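Local coordinates for protein GTP-sensing transcriptional pleiotropic repressor CodY (Clostridioides difficile, PDB 5N0L) that senses nutrient state, its GAF domain binding isoleucine as cofactor, and acts as a GTP-sensing pleiotropic repressor of transcription, at residues Lys76-Asp79 against Glu80-Gln83; Val66-Glu70 against Tyr71-Lys75. One frame throughout, in Å; residues are numbered along the deposited sequence.

Overall arrangement
Both contacts are local and follow in series along the chain, neither nested in nor crossing the other. Contact 2 comes first: the chain leaves strand 67-68, turns back through residues 69-74 and returns as strand 75-76, closing a small two-stranded hairpin at the surface, beside strand 53-57. Contact 1 begins on the hairpin's last strand residue, Lys-76, whose backbone O probably bonds Ile-67 N and whose NZ forms a salt bridge with Asp-69 in the turn. From there the chain passes through Phe-77 and Ser-78 into helix 79-85. The centres of contacts 1 and 2 lie about 12 Å apart. Together they join an exposed hairpin to the helix start beside the isoleucine pocket.

Contact 1 of 2, residues Lys76-Asp79 against Glu80-Gln83; sequences KFSD and EYTQ
Tyr-81 turns the edge of its ring toward a face of Phe-77, a T-shaped pair with planes at 90° and centroids 5.9 Å apart. Phe-77 CD2 rests on Tyr-81 CB at 3.8 Å, where the pair begins. Ser-78, next after Phe-77 in the chain, is the N-cap of helix 79-85: its OG accepts from Tyr-81 N at 3.1 Å in a nearly straight bond (165°). A short hydroxyl side chain suits this place, with OG set between backbone N and carbonyl carbon (chi1 68°), facing the helix's first turn. Ser-78 O is gripped twice by Thr-82, by N at 2.9 Å and by OG1 at 2.7 Å, the hydroxyl coming from above the carbonyl plane. On the exposed side Gln-83 N bonds Asp-79 O at 2.9 Å; above this link the amide and carboxylate planes are tilted to each other, and NE2 gives OD1 only a weak bond of 3.4 Å. Tyr-81 OH is held by Glu-107 and Glu-106 N, while Phe-77 and Tyr-81 both touch the bound isoleucine. The chemistry thus splits: backbone and hydroxyl bonds hold the first helical turn, and the same short stretch brings two aromatic rings to the isoleucine.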
ATOM      1  N   LYS A  76       3.100 -26.947  -3.605  1.00 21.72           N
ATOM      2  CA  LYS A  76       4.538 -26.680  -3.479  1.00 24.98           C
ATOM      3  C   LYS A  76       5.345 -27.643  -4.345  1.00 22.34           C
ATOM      4  O   LYS A  76       4.851 -28.639  -4.868  1.00 24.31           O
ATOM      5  CB  LYS A  76       5.061 -26.807  -2.039  1.00 26.81           C
ATOM      6  CG  LYS A  76       4.771 -28.167  -1.440  1.00 27.12           C
ATOM      7  CD  LYS A  76       5.023 -28.156   0.068  1.00 30.01           C
ATOM      8  CE  LYS A  76       5.181 -29.601   0.458  1.00 27.03           C
ATOM      9  NZ  LYS A  76       5.311 -29.889   1.946  1.00 32.96           N
ATOM     10  N   PHE A  77       6.622 -27.295  -4.491  1.00 23.42           N
ATOM     11  CA  PHE A  77       7.648 -28.286  -4.899  1.00 27.40           C
ATOM     12  C   PHE A  77       8.189 -29.020  -3.662  1.00 22.43           C
ATOM     13  O   PHE A  77       8.198 -28.479  -2.523  1.00 25.75           O
ATOM     14  CB  PHE A  77       8.842 -27.673  -5.666  1.00 24.65           C
ATOM     15  CG  PHE A  77       8.592 -27.462  -7.163  1.00 22.69           C
ATOM     16  CD1 PHE A  77       7.416 -27.734  -7.818  1.00 26.24           C
ATOM     17  CD2 PHE A  77       9.638 -26.859  -7.828  1.00 24.06           C
ATOM     18  CE1 PHE A  77       7.264 -27.503  -9.239  1.00 26.90           C
ATOM     19  CE2 PHE A  77       9.482 -26.648  -9.220  1.00 23.93           C
ATOM     20  CZ  PHE A  77       8.330 -26.926  -9.871  1.00 27.28           C
ATOM     21  N   SER A  78       8.693 -30.183  -3.904  1.00 24.93           N
ATOM     22  CA  SER A  78       9.353 -31.011  -2.862  1.00 29.35           C
ATOM     23  C   SER A  78      10.538 -30.205  -2.363  1.00 26.71           C
ATOM     24  O   SER A  78      10.966 -29.247  -2.992  1.00 28.92           O
ATOM     25  CB  SER A  78       9.860 -32.323  -3.396  1.00 29.62           C
ATOM     26  OG  SER A  78      10.994 -32.094  -4.336  1.00 28.65           O
ATOM     27  N   ASP A  79      11.004 -30.479  -1.183  1.00 25.41           N
ATOM     28  CA  ASP A  79      12.143 -29.804  -0.688  1.00 27.86           C
ATOM     29  C   ASP A  79      13.374 -29.955  -1.618  1.00 26.44           C
ATOM     30  O   ASP A  79      14.117 -29.014  -1.759  1.00 24.39           O
ATOM     31  CB  ASP A  79      12.510 -30.298   0.732  1.00 33.64           C
ATOM     32  CG  ASP A  79      13.628 -29.417   1.357  1.00 31.07           C
ATOM     33  OD1 ASP A  79      13.471 -28.124   1.582  1.00 36.48           O
ATOM     34  OD2 ASP A  79      14.665 -30.006   1.626  1.00 34.45           O
ATOM     35  N   GLU A  80      13.600 -31.138  -2.171  1.00 26.50           N
ATOM     36  CA  GLU A  80      14.752 -31.372  -3.069  1.00 25.30           C
ATOM     37  C   GLU A  80      14.640 -30.459  -4.301  1.00 26.19           C
ATOM     38  O   GLU A  80      15.663 -29.837  -4.687  1.00 27.80           O
ATOM     39  CB  GLU A  80      14.804 -32.817  -3.469  1.00 28.42           C
ATOM     40  CG  GLU A  80      15.848 -33.195  -4.508  1.00 33.45           C
ATOM     41  CD  GLU A  80      16.492 -34.534  -4.304  1.00 41.35           C
ATOM     42  OE1 GLU A  80      15.724 -35.489  -4.198  1.00 47.43           O
ATOM     43  OE2 GLU A  80      17.761 -34.650  -4.343  1.00 55.57           O
ATOM     44  N   TYR A  81      13.460 -30.378  -4.884  1.00 27.76           N
ATOM     45  CA  TYR A  81      13.274 -29.486  -6.080  1.00 24.01           C
ATOM     46  C   TYR A  81      13.421 -28.036  -5.693  1.00 27.49           C
ATOM     47  O   TYR A  81      14.036 -27.247  -6.421  1.00 25.44           O
ATOM     48  CB  TYR A  81      11.941 -29.728  -6.760  1.00 23.86           C
ATOM     49  CG  TYR A  81      11.821 -30.984  -7.634  1.00 25.24           C
ATOM     50  CD1 TYR A  81      12.638 -32.110  -7.466  1.00 26.36           C
ATOM     51  CD2 TYR A  81      10.908 -31.036  -8.695  1.00 22.93           C
ATOM     52  CE1 TYR A  81      12.517 -33.221  -8.296  1.00 28.58           C
ATOM     53  CE2 TYR A  81      10.815 -32.167  -9.568  1.00 22.47           C
ATOM     54  CZ  TYR A  81      11.613 -33.239  -9.353  1.00 23.91           C
ATOM     55  OH  TYR A  81      11.587 -34.336 -10.186  1.00 30.46           O
ATOM     56  N   THR A  82      12.871 -27.639  -4.531  1.00 26.30           N
ATOM     57  CA  THR A  82      12.983 -26.336  -4.045  1.00 24.56           C
ATOM     58  C   THR A  82      14.402 -25.874  -3.871  1.00 28.07           C
ATOM     59  O   THR A  82      14.686 -24.737  -4.297  1.00 28.51           O
ATOM     60  CB  THR A  82      12.183 -26.245  -2.691  1.00 27.47           C
ATOM     61  OG1 THR A  82      10.809 -26.581  -2.977  1.00 28.96           O
ATOM     62  CG2 THR A  82      12.303 -24.851  -2.103  1.00 28.60           C
ATOM     63  N   GLN A  83      15.249 -26.712  -3.215  1.00 23.72           N
ATOM     64  CA  GLN A  83      16.699 -26.503  -2.969  1.00 29.35           C
ATOM     65  C   GLN A  83      17.474 -26.435  -4.297  1.00 21.61           C
ATOM     66  O   GLN A  83      18.402 -25.483  -4.427  1.00 27.98           O
ATOM     67  CB  GLN A  83      17.336 -27.245  -1.882  1.00 28.59           C
ATOM     68  CG  GLN A  83      16.516 -27.011  -0.563  1.00 20.27           C
ATOM     69  CD  GLN A  83      16.249 -25.594  -0.101  1.00 22.25           C
ATOM     70  OE1 GLN A  83      17.159 -24.696  -0.071  1.00 29.21           O
ATOM     71  NE2 GLN A  83      15.010 -25.371   0.419  1.00 26.83           N
TER

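Contact 2 of 2, residues Val66-Glu70 against Tyr71-Lys75; sequences VIEDE and YTKQK
Asp-69 N donates to Gln-74 O at 2.8 Å, joining two segments that run 171° apart, nearly antiparallel. Glu-68 and Lys-75 form an antiparallel non-hydrogen-bonded pair, and Lys-73 takes a positive phi (72°), which helps turn the chain back. With CG anti to the backbone N (chi1 -179°), the Asp-69 OD2 is directed into the turn and accepts two backbone amides: Thr-72 N at 2.9 Å on its anti lone pair, and Tyr-71 N from above the carboxylate plane. The other oxygen, OD1, is taken by Lys-76, so aspartate suits a place where one short acid must satisfy both amides and a lysine. Thr-72 OG1 gives OD2 a weak bond and in turn accepts from Gln-74 N at 2.9 Å. On the face of the sheet that holds both, Glu-68 and Lys-75 lie side by side, pointing the same way, linked by a weak salt bridge of 3.5 Å from OE1 to NZ. A water donates to OE1 and to Lys-73 O, two acceptors that could not bond directly, and accepts weakly from Lys-75 NZ. Val-66 CG1 packs on Lys-75 CB at 3.7 Å; Val-66 also touches Val-53 and Leu-56 of strand 53-57, and Lys-75 touches Val-53. The whole is a short beta-hairpin whose loop contains an Asx turn at Asp-69, extended by the bond from Thr-72 N, and an ST turn at Thr-72.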
ATOM      1  N   VAL A  66       3.899 -30.777  -8.901  1.00 23.88           N
ATOM      2  CA  VAL A  66       3.241 -30.092  -7.769  1.00 25.43           C
ATOM      3  C   VAL A  66       2.828 -31.169  -6.795  1.00 27.81           C
ATOM      4  O   VAL A  66       2.374 -32.253  -7.138  1.00 27.13           O
ATOM      5  CB  VAL A  66       2.009 -29.292  -8.168  1.00 29.11           C
ATOM      6  CG1 VAL A  66       1.416 -28.608  -6.974  1.00 31.05           C
ATOM      7  CG2 VAL A  66       2.310 -28.107  -9.125  1.00 26.13           C
ATOM      8  N   ILE A  67       3.099 -30.855  -5.542  1.00 26.00           N
ATOM      9  CA  ILE A  67       2.597 -31.737  -4.447  1.00 30.95           C
ATOM     10  C   ILE A  67       1.817 -30.903  -3.532  1.00 31.14           C
ATOM     11  O   ILE A  67       2.057 -29.738  -3.408  1.00 26.13           O
ATOM     12  CB  ILE A  67       3.710 -32.522  -3.797  1.00 37.64           C
ATOM     13  CG1 ILE A  67       4.774 -31.638  -3.261  1.00 35.20           C
ATOM     14  CG2 ILE A  67       4.319 -33.580  -4.716  1.00 41.35           C
ATOM     15  CD1 ILE A  67       5.773 -32.403  -2.424  1.00 45.93           C
ATOM     16  N   GLU A  68       0.894 -31.564  -2.799  1.00 33.09           N
ATOM     17  CA  GLU A  68       0.005 -30.881  -1.880  1.00 33.45           C
ATOM     18  C   GLU A  68       0.615 -31.122  -0.539  1.00 37.66           C
ATOM     19  O   GLU A  68       0.990 -32.249  -0.238  1.00 46.18           O
ATOM     20  CB  GLU A  68      -1.359 -31.577  -1.841  1.00 42.86           C
ATOM     21  CG  GLU A  68      -2.010 -31.830  -3.178  1.00 54.33           C
ATOM     22  CD  GLU A  68      -3.098 -30.833  -3.444  1.00 59.68           C
ATOM     23  OE1 GLU A  68      -2.743 -29.652  -3.624  1.00 63.97           O
ATOM     24  OE2 GLU A  68      -4.287 -31.224  -3.468  1.00 73.95           O
ATOM     25  N   ASP A  69       0.751 -30.086   0.240  1.00 33.99           N
ATOM     26  CA  ASP A  69       1.310 -30.277   1.591  1.00 39.05           C
ATOM     27  C   ASP A  69       0.337 -31.237   2.402  1.00 52.70           C
ATOM     28  O   ASP A  69      -0.894 -31.061   2.405  1.00 47.43           O
ATOM     29  CB  ASP A  69       1.526 -28.917   2.222  1.00 41.77           C
ATOM     30  CG  ASP A  69       2.130 -29.019   3.609  1.00 57.99           C
ATOM     31  OD1 ASP A  69       3.353 -29.224   3.662  1.00 75.13           O
ATOM     32  OD2 ASP A  69       1.396 -28.936   4.634  1.00 64.71           O
ATOM     33  N   GLU A  70       0.944 -32.271   3.001  1.00 53.96           N
ATOM     34  CA  GLU A  70       0.292 -33.335   3.795  1.00 57.23           C
ATOM     35  C   GLU A  70      -0.711 -32.735   4.765  1.00 64.21           C
ATOM     36  O   GLU A  70      -1.808 -33.272   4.908  1.00 68.64           O
ATOM     37  CB  GLU A  70       1.313 -34.185   4.604  1.00 73.91           C
ATOM     38  CG  GLU A  70       2.679 -34.474   3.949  1.00105.29           C
ATOM     39  CD  GLU A  70       3.723 -33.328   4.054  1.00124.55           C
ATOM     40  OE1 GLU A  70       3.956 -32.602   3.006  1.00 89.79           O
ATOM     41  OE2 GLU A  70       4.319 -33.182   5.185  1.00148.62           O
ATOM     42  N   TYR A  71      -0.326 -31.617   5.403  1.00 66.24           N
ATOM     43  CA  TYR A  71      -1.156 -30.962   6.438  1.00 65.64           C
ATOM     44  C   TYR A  71      -2.031 -29.883   5.837  1.00 67.17           C
ATOM     45  O   TYR A  71      -3.256 -29.996   5.868  1.00 82.49           O
ATOM     46  CB  TYR A  71      -0.306 -30.436   7.631  1.00 55.49           C
ATOM     47  CG  TYR A  71       0.336 -31.601   8.355  1.00 64.37           C
ATOM     48  CD1 TYR A  71       1.428 -32.258   7.782  1.00 79.77           C
ATOM     49  CD2 TYR A  71      -0.208 -32.123   9.530  1.00 66.96           C
ATOM     50  CE1 TYR A  71       1.995 -33.368   8.367  1.00 75.76           C
ATOM     51  CE2 TYR A  71       0.374 -33.229  10.147  1.00 81.93           C
ATOM     52  CZ  TYR A  71       1.480 -33.854   9.554  1.00 90.70           C
ATOM     53  OH  TYR A  71       2.107 -34.974  10.102  1.00 79.67           O
ATOM     54  N   THR A  72      -1.431 -28.852   5.289  1.00 58.42           N
ATOM     55  CA  THR A  72      -2.213 -27.740   4.689  1.00 55.48           C
ATOM     56  C   THR A  72      -2.874 -28.070   3.320  1.00 63.18           C
ATOM     57  O   THR A  72      -3.854 -27.412   2.923  1.00 73.04           O
ATOM     58  CB  THR A  72      -1.377 -26.458   4.408  1.00 42.64           C
ATOM     59  OG1 THR A  72      -0.354 -26.712   3.425  1.00 66.55           O
ATOM     60  CG2 THR A  72      -0.685 -25.919   5.636  1.00 52.40           C
ATOM     61  N   LYS A  73      -2.290 -29.000   2.569  1.00 53.36           N
ATOM     62  CA  LYS A  73      -2.694 -29.171   1.139  1.00 52.03           C
ATOM     63  C   LYS A  73      -2.204 -28.042   0.232  1.00 48.51           C
ATOM     64  O   LYS A  73      -2.640 -27.991  -0.922  1.00 46.99           O
ATOM     65  CB  LYS A  73      -4.240 -29.374   0.928  1.00 64.20           C
ATOM     66  CG  LYS A  73      -4.886 -30.457   1.805  1.00 66.62           C
ATOM     67  CD  LYS A  73      -4.181 -31.817   1.700  1.00 63.19           C
ATOM     68  CE  LYS A  73      -4.331 -32.443   0.305  1.00 68.90           C
ATOM     69  NZ  LYS A  73      -3.937 -33.874   0.276  1.00 76.75           N
ATOM     70  N   GLN A  74      -1.348 -27.134   0.729  1.00 51.10           N
ATOM     71  CA  GLN A  74      -0.852 -26.063  -0.095  1.00 46.01           C
ATOM     72  C   GLN A  74       0.060 -26.633  -1.224  1.00 43.17           C
ATOM     73  O   GLN A  74       0.800 -27.593  -1.049  1.00 38.03           O
ATOM     74  CB  GLN A  74      -0.074 -25.007   0.669  1.00 44.39           C
ATOM     75  CG  GLN A  74       0.321 -23.885  -0.291  1.00 55.56           C
ATOM     76  CD  GLN A  74       0.987 -22.663   0.297  1.00 65.43           C
ATOM     77  OE1 GLN A  74       1.181 -21.623  -0.397  1.00 65.26           O
ATOM     78  NE2 GLN A  74       1.367 -22.767   1.558  1.00 56.48           N
ATOM     79  N   LYS A  75      -0.010 -25.988  -2.370  1.00 35.52           N
ATOM     80  CA  LYS A  75       0.742 -26.467  -3.508  1.00 27.33           C
ATOM     81  C   LYS A  75       2.204 -26.001  -3.445  1.00 25.76           C
ATOM     82  O   LYS A  75       2.516 -24.834  -3.218  1.00 26.05           O
ATOM     83  CB  LYS A  75       0.089 -25.994  -4.758  1.00 29.55           C
ATOM     84  CG  LYS A  75      -1.301 -26.533  -4.997  1.00 35.37           C
ATOM     85  CD  LYS A  75      -1.822 -26.009  -6.361  1.00 47.56           C
ATOM     86  CE  LYS A  75      -3.329 -26.030  -6.493  1.00 61.78           C
ATOM     87  NZ  LYS A  75      -3.923 -27.202  -5.823  1.00 72.48           N
TER
HETATM   88  O   HOH W   1      -4.436 -27.972  -2.740  1.00 47.09           O